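Local coordinates for protein nicotinamide-nucleotide adenylyltransferase NadR family / Ribosylnicotinamide kinase (Lactococcus lactis subsp. cremoris, PDB 6GYE) that probably phosphorylates nicotinamide riboside, which it binds in its kinase domain, and as a NadR-family enzyme may also adenylylate the resulting mononucleotide on the way to NAD+, at residues Q32-C37 / E72-E77; R234-Q239 / I263-Y268; E131-F136 / Y143-A148. All blocks are in the same frame, centred on the assembly; numbering follows the deposited sequence.

Interactions 1 and 3 belong to the parallel five-stranded sheet of the N-terminal part, whereas interaction 2 lies in the P-loop kinase part, on the other side of the chain's centre. Interaction 1 joins helix 28-40 to the loop that leaves helix 63-73, beside the strands, and is partly buried: apolar at its inner side, with one tyrosine-glutamate hydrogen bond at its outer rim. Interaction 3, at the surface, sets a helix and the residues after it against an outermost strand of the same sheet, mainly through a phenylalanine ring. Interaction 2, between two helices, is buried yet thin, with two apolar contacts on one threonine methyl and a bridging water. The centres of interactions 2 and 3 are about 56 Å apart.

Interaction 1: residues Q32-C37 / E72-E77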
loop_
_atom_site.group_PDB
_atom_site.type_symbol
_atom_site.label_atom_id
_atom_site.label_comp_id
_atom_site.label_asym_id
_atom_site.label_seq_id
_atom_site.Cartn_x
_atom_site.Cartn_y
_atom_site.Cartn_z
ATOM N N GLN A 32 -11.668 -14.580 -9.956
ATOM C CA GLN A 32 -12.758 -15.411 -10.451
ATOM C C GLN A 32 -12.292 -16.298 -11.594
ATOM O O GLN A 32 -12.697 -17.461 -11.681
ATOM C CB GLN A 32 -13.944 -14.537 -10.864
ATOM C CG GLN A 32 -14.701 -14.042 -9.637
ATOM C CD GLN A 32 -15.148 -12.592 -9.741
ATOM O OE1 GLN A 32 -15.470 -12.105 -10.819
ATOM N NE2 GLN A 32 -15.109 -11.879 -8.617
ATOM N N GLN A 33 -11.432 -15.774 -12.473
ATOM C CA GLN A 33 -10.934 -16.606 -13.564
ATOM C C GLN A 33 -10.015 -17.695 -13.040
ATOM O O GLN A 33 -10.091 -18.846 -13.491
ATOM C CB GLN A 33 -10.206 -15.764 -14.615
ATOM C CG GLN A 33 -11.142 -14.931 -15.481
ATOM C CD GLN A 33 -10.471 -14.418 -16.740
ATOM O OE1 GLN A 33 -9.248 -14.267 -16.793
ATOM N NE2 GLN A 33 -11.271 -14.143 -17.764
ATOM N N ILE A 34 -9.162 -17.352 -12.070
ATOM C CA ILE A 34 -8.187 -18.312 -11.560
ATOM C C ILE A 34 -8.893 -19.479 -10.886
ATOM O O ILE A 34 -8.559 -20.648 -11.127
ATOM C CB ILE A 34 -7.197 -17.611 -10.613
ATOM C CG1 ILE A 34 -6.247 -16.730 -11.434
ATOM C CG2 ILE A 34 -6.431 -18.634 -9.731
ATOM C CD1 ILE A 34 -5.552 -15.653 -10.625
ATOM N N TYR A 35 -9.908 -19.188 -10.063
ATOM C CA TYR A 35 -10.609 -20.280 -9.396
ATOM C C TYR A 35 -11.423 -21.132 -10.368
ATOM O O TYR A 35 -11.580 -22.334 -10.128
ATOM C CB TYR A 35 -11.481 -19.728 -8.260
ATOM C CG TYR A 35 -10.608 -19.265 -7.105
ATOM C CD1 TYR A 35 -9.594 -20.093 -6.611
ATOM C CD2 TYR A 35 -10.754 -18.005 -6.543
ATOM C CE1 TYR A 35 -8.772 -19.687 -5.570
ATOM C CE2 TYR A 35 -9.933 -17.591 -5.513
ATOM C CZ TYR A 35 -8.947 -18.440 -5.029
ATOM O OH TYR A 35 -8.137 -18.024 -4.016
ATOM N N LYS A 36 -11.932 -20.554 -11.471
ATOM C CA LYS A 36 -12.546 -21.394 -12.500
ATOM C C LYS A 36 -11.503 -22.281 -13.144
ATOM O O LYS A 36 -11.729 -23.482 -13.338
ATOM C CB LYS A 36 -13.256 -20.556 -13.570
ATOM C CG LYS A 36 -14.537 -19.906 -13.085
ATOM C CD LYS A 36 -15.340 -19.276 -14.214
ATOM C CE LYS A 36 -16.545 -18.559 -13.652
ATOM N NZ LYS A 36 -17.435 -18.087 -14.707
ATOM N N CYS A 37 -10.346 -21.701 -13.458
ATOM C CA CYS A 37 -9.242 -22.457 -14.026
ATOM C C CYS A 37 -8.784 -23.573 -13.084
ATOM O O CYS A 37 -8.475 -24.687 -13.529
ATOM C CB CYS A 37 -8.108 -21.488 -14.341
ATOM S SG CYS A 37 -6.697 -22.183 -15.158
ATOM N N GLU A 72 1.662 -14.418 -1.272
ATOM C CA GLU A 72 0.890 -14.262 -0.050
ATOM C C GLU A 72 -0.598 -14.415 -0.337
ATOM O O GLU A 72 -1.327 -15.053 0.434
ATOM C CB GLU A 72 1.198 -12.910 0.596
ATOM C CG GLU A 72 0.571 -12.740 1.961
ATOM C CD GLU A 72 0.786 -11.353 2.582
ATOM O OE1 GLU A 72 1.751 -10.625 2.220
ATOM O OE2 GLU A 72 -0.049 -10.986 3.435
ATOM N N ALA A 73 -1.058 -13.846 -1.454
ATOM C CA ALA A 73 -2.478 -13.874 -1.780
ATOM C C ALA A 73 -2.976 -15.290 -1.965
ATOM O O ALA A 73 -4.118 -15.588 -1.613
ATOM C CB ALA A 73 -2.754 -13.056 -3.041
ATOM N N PHE A 74 -2.137 -16.178 -2.490
ATOM C CA PHE A 74 -2.500 -17.574 -2.697
ATOM C C PHE A 74 -1.739 -18.503 -1.737
ATOM O O PHE A 74 -1.353 -19.618 -2.095
ATOM C CB PHE A 74 -2.299 -17.939 -4.171
ATOM C CG PHE A 74 -3.256 -17.200 -5.110
ATOM C CD1 PHE A 74 -4.565 -17.648 -5.287
ATOM C CD2 PHE A 74 -2.866 -16.031 -5.753
ATOM C CE1 PHE A 74 -5.463 -16.972 -6.119
ATOM C CE2 PHE A 74 -3.749 -15.337 -6.582
ATOM C CZ PHE A 74 -5.060 -15.811 -6.773
ATOM N N ASN A 75 -1.541 -18.069 -0.484
ATOM C CA ASN A 75 -0.732 -18.842 0.463
ATOM C C ASN A 75 -1.464 -20.031 1.070
ATOM O O ASN A 75 -0.863 -20.767 1.858
ATOM C CB ASN A 75 -0.192 -17.950 1.596
ATOM C CG ASN A 75 -1.290 -17.368 2.501
ATOM O OD1 ASN A 75 -2.477 -17.617 2.325
ATOM N ND2 ASN A 75 -0.871 -16.596 3.496
ATOM N N ASP A 76 -2.731 -20.229 0.747
ATOM C CA ASP A 76 -3.547 -21.279 1.347
ATOM C C ASP A 76 -4.266 -22.068 0.266
ATOM O O ASP A 76 -5.469 -22.328 0.361
ATOM C CB ASP A 76 -4.542 -20.691 2.352
ATOM C CG ASP A 76 -5.270 -21.764 3.154
ATOM O OD1 ASP A 76 -4.738 -22.885 3.309
ATOM O OD2 ASP A 76 -6.401 -21.492 3.606
ATOM N N GLU A 77 -3.555 -22.390 -0.818
ATOM C CA GLU A 77 -4.118 -23.115 -1.952
ATOM C C GLU A 77 -3.338 -24.399 -2.195
ATOM O O GLU A 77 -2.104 -24.386 -2.279
ATOM C CB GLU A 77 -4.121 -22.272 -3.226
ATOM C CG GLU A 77 -4.890 -20.955 -3.130
ATOM C CD GLU A 77 -6.399 -21.152 -3.076
ATOM O OE1 GLU A 77 -6.864 -22.290 -3.350
ATOM O OE2 GLU A 77 -7.102 -20.167 -2.737
#
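Phe74, the first residue past helix 63-73, sends its ring toward helix 28-40 and meets both Ile34 and Tyr35. Its CG stands beside the backbone N and anti to the carbonyl carbon (chi1 -66°), which carries the far end of the ring across the gap between the two segments. There CZ lies 3.9 Å from CD1 of Ile34, whose CG2 also approaches the same end of the ring. The tyrosine comes in obliquely: its hydroxyl oxygen OH sits 3.6 Å from CE1 of Phe74, and CZ of Tyr35 is hardly farther from that carbon. Phe74 and Ile34 are buried, and both reach Leu46 of strand 43-50, while Ile34 and Tyr35 touch Ile80 of strand 80-86.

Three residues on, Glu77 points its side chain back at the helix. CG lies in plane at the edge of the Phe74 ring, and the bend at the second torsion (chi2 -71°) turns the carboxylate toward the tyrosine. OH of Tyr35 donates a hydrogen bond of 2.7 Å to OE2 of Glu77. The donor meets this oxygen from above the carboxylate plane, 44° out of it, and the bond runs at the edge of the phenol ring. OE2 also lies 3.3 Å from CE1 of Tyr35, so the acid lies beside the ring edge next to the hydroxyl. The bond probably helps to hold the end of this exposed tyrosine in place and sets a polar rim along the apolar patch.

Helix 28-40 links strands 15-21 and 43-50, and helix 63-73 links strands 43-50 and 80-86; the contact thus ties the helix of one beta-alpha-beta crossover to the loop leading out of the helix of the next, as in the Rossmann-like alpha/beta fold of nucleotidylyltransferases.

Interaction 2: residues R234-Q239 / I263-Y268; sequences RMITGQ and IVTRVY
Thr265 splits its branches between two kinds of contact with Met235 and Ile236: at chi1 -56° its CG2 is anti to the backbone N and faces the two apolar side chains, while OG1 sits beside that N and turns to a water. Ile236 holds CG1 beside its own backbone N, and this carbon comes within 4.0 Å of CG2 of Thr265. Met235 runs out extended (chi2 178°) and then turns at its last torsion (chi3 -37°), bringing its CE methyl to 4.2 Å from the same CG2. One threonine methyl is thus met by two side chains of helix 229-247, neither in very close contact.

No direct hydrogen bond joins the segments. The water donates to O of Met235 at 3.1 Å and lies 2.5 Å from OG1 of Thr265, a length too short to be taken literally. The same carbonyl oxygen also accepts the helical N-H of Gln239, so the water is its second partner.

These helices belong to the P-loop NTPase-like kinase part. Helix 262-272 follows closely on strand 255-259, an outermost strand of the parallel sheet, and helix 229-247 continues to Tyr240 and Asn243, which line the nicotinamide riboside pocket. From within the segment, Gln239 donates through NE2 to OD1 of Asn243 and stands as a second-shell neighbour of the nucleoside. Phe285 and Thr288 of helix 275-290 cover Ile236. Arg266, next to the threonine, takes no part here and forms salt bridges with Glu282 and Glu333.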
loop_
_atom_site.group_PDB
_atom_site.type_symbol
_atom_site.label_atom_id
_atom_site.label_comp_id
_atom_site.label_asym_id
_atom_site.label_seq_id
_atom_site.Cartn_x
_atom_site.Cartn_y
_atom_site.Cartn_z
ATOM N N ARG A 234 10.896 4.682 21.668
ATOM C CA ARG A 234 9.734 3.801 21.726
ATOM C C ARG A 234 8.482 4.476 21.177
ATOM O O ARG A 234 7.617 3.797 20.608
ATOM C CB ARG A 234 9.512 3.312 23.160
ATOM C CG ARG A 234 10.317 2.053 23.485
ATOM C CD ARG A 234 10.281 1.717 24.958
ATOM N NE ARG A 234 11.205 0.632 25.277
ATOM C CZ ARG A 234 10.836 -0.613 25.553
ATOM N NH1 ARG A 234 9.547 -0.935 25.569
ATOM N NH2 ARG A 234 11.760 -1.532 25.827
ATOM N N MET A 235 8.371 5.801 21.313
ATOM C CA MET A 235 7.245 6.500 20.706
ATOM C C MET A 235 7.355 6.546 19.187
ATOM O O MET A 235 6.332 6.527 18.496
ATOM C CB MET A 235 7.121 7.906 21.291
ATOM C CG MET A 235 6.509 7.882 22.673
ATOM S SD MET A 235 6.353 9.465 23.493
ATOM C CE MET A 235 7.838 10.245 22.940
ATOM N N ILE A 236 8.569 6.577 18.640
ATOM C CA ILE A 236 8.701 6.545 17.187
ATOM C C ILE A 236 8.141 5.237 16.638
ATOM O O ILE A 236 7.216 5.234 15.816
ATOM C CB ILE A 236 10.163 6.758 16.764
ATOM C CG1 ILE A 236 10.614 8.167 17.147
ATOM C CG2 ILE A 236 10.321 6.534 15.267
ATOM C CD1 ILE A 236 12.098 8.331 17.237
ATOM N N THR A 237 8.660 4.102 17.116
ATOM C CA THR A 237 8.187 2.836 16.563
ATOM C C THR A 237 6.747 2.550 16.979
ATOM O O THR A 237 5.984 1.954 16.206
ATOM C CB THR A 237 9.115 1.692 16.975
ATOM O OG1 THR A 237 8.969 1.463 18.360
ATOM C CG2 THR A 237 10.558 2.074 16.730
ATOM N N GLY A 238 6.348 3.006 18.170
ATOM C CA GLY A 238 4.989 2.775 18.631
ATOM C C GLY A 238 3.939 3.480 17.783
ATOM O O GLY A 238 2.912 2.889 17.430
ATOM N N GLN A 239 4.148 4.769 17.497
ATOM C CA GLN A 239 3.209 5.472 16.630
ATOM C C GLN A 239 3.223 4.880 15.216
ATOM O O GLN A 239 2.171 4.734 14.582
ATOM C CB GLN A 239 3.531 6.965 16.575
ATOM C CG GLN A 239 2.464 7.786 15.853
ATOM C CD GLN A 239 1.173 7.879 16.645
ATOM O OE1 GLN A 239 1.151 8.435 17.737
ATOM N NE2 GLN A 239 0.099 7.311 16.113
ATOM N N ILE A 263 7.274 12.787 12.445
ATOM C CA ILE A 263 7.649 14.200 12.373
ATOM C C ILE A 263 7.205 14.932 13.635
ATOM O O ILE A 263 7.954 15.726 14.213
ATOM C CB ILE A 263 7.072 14.853 11.103
ATOM C CG1 ILE A 263 7.759 14.275 9.873
ATOM C CG2 ILE A 263 7.243 16.371 11.149
ATOM C CD1 ILE A 263 7.406 14.947 8.617
ATOM N N VAL A 264 5.967 14.689 14.069
ATOM C CA VAL A 264 5.486 15.291 15.310
ATOM C C VAL A 264 6.398 14.915 16.473
ATOM O O VAL A 264 6.829 15.777 17.248
ATOM C CB VAL A 264 4.024 14.885 15.573
ATOM C CG1 VAL A 264 3.605 15.250 16.999
ATOM C CG2 VAL A 264 3.121 15.555 14.558
ATOM N N THR A 265 6.723 13.624 16.605
ATOM C CA THR A 265 7.639 13.221 17.673
ATOM C C THR A 265 9.002 13.870 17.497
ATOM O O THR A 265 9.655 14.212 18.488
ATOM C CB THR A 265 7.799 11.704 17.705
ATOM O OG1 THR A 265 6.514 11.102 17.839
ATOM C CG2 THR A 265 8.694 11.250 18.913
ATOM N N ARG A 266 9.434 14.070 16.245
ATOM C CA ARG A 266 10.727 14.693 15.996
ATOM C C ARG A 266 10.730 16.159 16.400
ATOM O O ARG A 266 11.780 16.700 16.763
ATOM C CB ARG A 266 11.114 14.536 14.522
ATOM C CG ARG A 266 12.573 14.876 14.225
ATOM C CD ARG A 266 12.929 14.633 12.748
ATOM N NE ARG A 266 14.326 14.965 12.443
ATOM C CZ ARG A 266 14.726 16.118 11.918
ATOM N NH1 ARG A 266 13.839 17.055 11.631
ATOM N NH2 ARG A 266 16.011 16.332 11.667
ATOM N N VAL A 267 9.583 16.822 16.338
ATOM C CA VAL A 267 9.522 18.191 16.816
ATOM C C VAL A 267 9.725 18.231 18.326
ATOM O O VAL A 267 10.535 19.016 18.835
ATOM C CB VAL A 267 8.197 18.848 16.398
ATOM C CG1 VAL A 267 8.057 20.196 17.073
ATOM C CG2 VAL A 267 8.120 18.986 14.865
ATOM N N TYR A 268 9.014 17.369 19.067
ATOM C CA TYR A 268 9.209 17.337 20.515
ATOM C C TYR A 268 10.647 16.996 20.872
ATOM O O TYR A 268 11.252 17.655 21.731
ATOM C CB TYR A 268 8.249 16.351 21.173
ATOM C CG TYR A 268 6.827 16.845 21.232
ATOM C CD1 TYR A 268 6.514 18.044 21.870
ATOM C CD2 TYR A 268 5.791 16.119 20.645
ATOM C CE1 TYR A 268 5.208 18.513 21.914
ATOM C CE2 TYR A 268 4.472 16.571 20.702
ATOM C CZ TYR A 268 4.189 17.769 21.330
ATOM O OH TYR A 268 2.888 18.221 21.382
HETATM O O HOH W 1 5.907 8.986 16.708
#

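Interaction 3: residues E131-F136 / Y143-A148; sequences ELKKRF and YAVEIA
Phe136 lays its ring on Tyr143, and this CH-pi contact dominates the aromatic part. CB of Tyr143 stands 3.4 Å from the centroid of the Phe136 ring and only 2° off the normal, directly over one face. The opposite face lies against CA of Lys133, offset toward the rim, which leaves the ring sandwiched between the helix backbone and the strand residue. The two rings themselves are near parallel, planes 26° apart, but slid so far that they barely overlap. The phenol hydroxyl of Tyr143 is held elsewhere, by Asp139 and Asn141.

Apolar contacts gather on Val145. Its CG2, beside the backbone N because CG1 takes the anti position (chi1 167°), reaches the edge of the phenylalanine ring at 3.6 Å from CZ of Phe136. CD2 of Leu132 is 4.0 Å from that same CG2, and CG of Lys133 rests on CB of Val145. Replacing Phe136 with an alanine would probably leave CB of Tyr143 and CG2 of Val145 without their ring partner and open a gap beside the strand.

Charged contacts stay within 131-136. OE2 of Glu131 takes salt bridges from two residues: NH1 of Arg135 at 2.8 Å, on the anti lone pair, and NZ of Lys134. NH1 of Arg135 also donates to O of Glu131, nearly in the guanidinium plane, which ties the Arg135 side chain back to the backbone of Glu131; NE pairs with Asp98.

Helix 126-133 and the turn after it thus pack on strand 142-147, an outermost strand of the five-stranded parallel sheet, as the closing half of a beta-alpha-beta crossover.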
loop_
_atom_site.group_PDB
_atom_site.type_symbol
_atom_site.label_atom_id
_atom_site.label_comp_id
_atom_site.label_asym_id
_atom_site.label_seq_id
_atom_site.Cartn_x
_atom_site.Cartn_y
_atom_site.Cartn_z
ATOM N N GLU A 131 2.293 -17.010 -31.509
ATOM C CA GLU A 131 3.721 -17.215 -31.284
ATOM C C GLU A 131 3.967 -18.416 -30.379
ATOM O O GLU A 131 4.933 -19.164 -30.570
ATOM C CB GLU A 131 4.354 -15.951 -30.691
ATOM C CG GLU A 131 4.299 -14.726 -31.607
ATOM C CD GLU A 131 5.008 -14.925 -32.961
ATOM O OE1 GLU A 131 4.742 -14.135 -33.894
ATOM O OE2 GLU A 131 5.819 -15.868 -33.100
ATOM N N LEU A 132 3.093 -18.625 -29.401
ATOM C CA LEU A 132 3.232 -19.778 -28.523
ATOM C C LEU A 132 2.984 -21.086 -29.274
ATOM O O LEU A 132 3.739 -22.055 -29.114
ATOM C CB LEU A 132 2.281 -19.627 -27.344
ATOM C CG LEU A 132 2.589 -20.428 -26.092
ATOM C CD1 LEU A 132 4.063 -20.337 -25.774
ATOM C CD2 LEU A 132 1.786 -19.819 -24.964
ATOM N N LYS A 133 1.927 -21.137 -30.098
ATOM C CA LYS A 133 1.583 -22.379 -30.790
ATOM C C LYS A 133 2.712 -22.879 -31.688
ATOM O O LYS A 133 2.809 -24.086 -31.938
ATOM C CB LYS A 133 0.295 -22.208 -31.606
ATOM C CG LYS A 133 -0.974 -22.555 -30.838
ATOM C CD LYS A 133 -2.189 -21.784 -31.347
ATOM C CE LYS A 133 -2.452 -22.041 -32.804
ATOM N NZ LYS A 133 -3.576 -21.202 -33.304
ATOM N N LYS A 134 3.537 -21.978 -32.229
ATOM C CA LYS A 134 4.670 -22.397 -33.055
ATOM C C LYS A 134 5.840 -22.967 -32.253
ATOM O O LYS A 134 6.743 -23.555 -32.851
ATOM C CB LYS A 134 5.168 -21.229 -33.908
ATOM C CG LYS A 134 4.136 -20.647 -34.857
ATOM C CD LYS A 134 4.738 -19.536 -35.718
ATOM C CE LYS A 134 5.367 -18.457 -34.844
ATOM N NZ LYS A 134 6.023 -17.384 -35.638
ATOM N N ARG A 135 5.861 -22.814 -30.930
ATOM C CA ARG A 135 7.061 -23.092 -30.147
ATOM C C ARG A 135 6.831 -24.127 -29.051
ATOM O O ARG A 135 7.571 -24.146 -28.065
ATOM C CB ARG A 135 7.619 -21.800 -29.547
ATOM C CG ARG A 135 8.199 -20.838 -30.583
ATOM C CD ARG A 135 8.463 -19.477 -29.959
ATOM N NE ARG A 135 9.139 -18.556 -30.870
ATOM C CZ ARG A 135 8.520 -17.848 -31.810
ATOM N NH1 ARG A 135 7.211 -17.964 -31.987
ATOM N NH2 ARG A 135 9.209 -17.019 -32.577
ATOM N N PHE A 136 5.835 -24.993 -29.201
ATOM C CA PHE A 136 5.675 -26.098 -28.266
ATOM C C PHE A 136 6.887 -27.024 -28.354
ATOM O O PHE A 136 7.209 -27.512 -29.446
ATOM C CB PHE A 136 4.402 -26.883 -28.575
ATOM C CG PHE A 136 3.137 -26.115 -28.337
ATOM C CD1 PHE A 136 3.107 -25.061 -27.442
ATOM C CD2 PHE A 136 1.971 -26.469 -28.988
ATOM C CE1 PHE A 136 1.944 -24.366 -27.214
ATOM C CE2 PHE A 136 0.805 -25.782 -28.765
ATOM C CZ PHE A 136 0.788 -24.728 -27.874
ATOM N N TYR A 143 0.322 -29.865 -25.345
ATOM C CA TYR A 143 0.091 -28.440 -25.177
ATOM C C TYR A 143 -1.085 -27.959 -25.999
ATOM O O TYR A 143 -1.276 -28.381 -27.143
ATOM C CB TYR A 143 1.314 -27.630 -25.573
ATOM C CG TYR A 143 2.453 -27.810 -24.622
ATOM C CD1 TYR A 143 2.432 -27.183 -23.377
ATOM C CD2 TYR A 143 3.547 -28.606 -24.950
ATOM C CE1 TYR A 143 3.468 -27.335 -22.481
ATOM C CE2 TYR A 143 4.602 -28.766 -24.058
ATOM C CZ TYR A 143 4.549 -28.124 -22.820
ATOM O OH TYR A 143 5.567 -28.263 -21.910
ATOM N N ALA A 144 -1.855 -27.055 -25.405
ATOM C CA ALA A 144 -2.927 -26.368 -26.094
ATOM C C ALA A 144 -2.922 -24.924 -25.617
ATOM O O ALA A 144 -2.580 -24.632 -24.468
ATOM C CB ALA A 144 -4.296 -27.028 -25.841
ATOM N N VAL A 145 -3.302 -24.024 -26.510
ATOM C CA VAL A 145 -3.433 -22.610 -26.205
ATOM C C VAL A 145 -4.903 -22.277 -26.357
ATOM O O VAL A 145 -5.526 -22.658 -27.352
ATOM C CB VAL A 145 -2.557 -21.737 -27.120
ATOM C CG1 VAL A 145 -2.946 -20.285 -26.993
ATOM C CG2 VAL A 145 -1.106 -21.911 -26.758
ATOM N N GLU A 146 -5.452 -21.608 -25.366
ATOM C CA GLU A 146 -6.856 -21.242 -25.325
ATOM C C GLU A 146 -6.962 -19.735 -25.151
ATOM O O GLU A 146 -6.405 -19.173 -24.205
ATOM C CB GLU A 146 -7.527 -21.976 -24.150
ATOM C CG GLU A 146 -8.950 -21.606 -23.814
ATOM C CD GLU A 146 -9.594 -22.599 -22.838
ATOM O OE1 GLU A 146 -9.191 -23.791 -22.841
ATOM O OE2 GLU A 146 -10.510 -22.185 -22.077
ATOM N N ILE A 147 -7.697 -19.095 -26.037
ATOM C CA ILE A 147 -7.858 -17.651 -25.991
ATOM C C ILE A 147 -8.964 -17.329 -25.003
ATOM O O ILE A 147 -10.065 -17.889 -25.075
ATOM C CB ILE A 147 -8.175 -17.093 -27.391
ATOM C CG1 ILE A 147 -6.986 -17.307 -28.324
ATOM C CG2 ILE A 147 -8.638 -15.640 -27.319
ATOM C CD1 ILE A 147 -7.388 -17.629 -29.702
ATOM N N ALA A 148 -8.656 -16.467 -24.048
ATOM C CA ALA A 148 -9.625 -15.974 -23.086
ATOM C C ALA A 148 -9.779 -14.480 -23.299
ATOM O O ALA A 148 -8.806 -13.781 -23.585
ATOM C CB ALA A 148 -9.182 -16.262 -21.651
#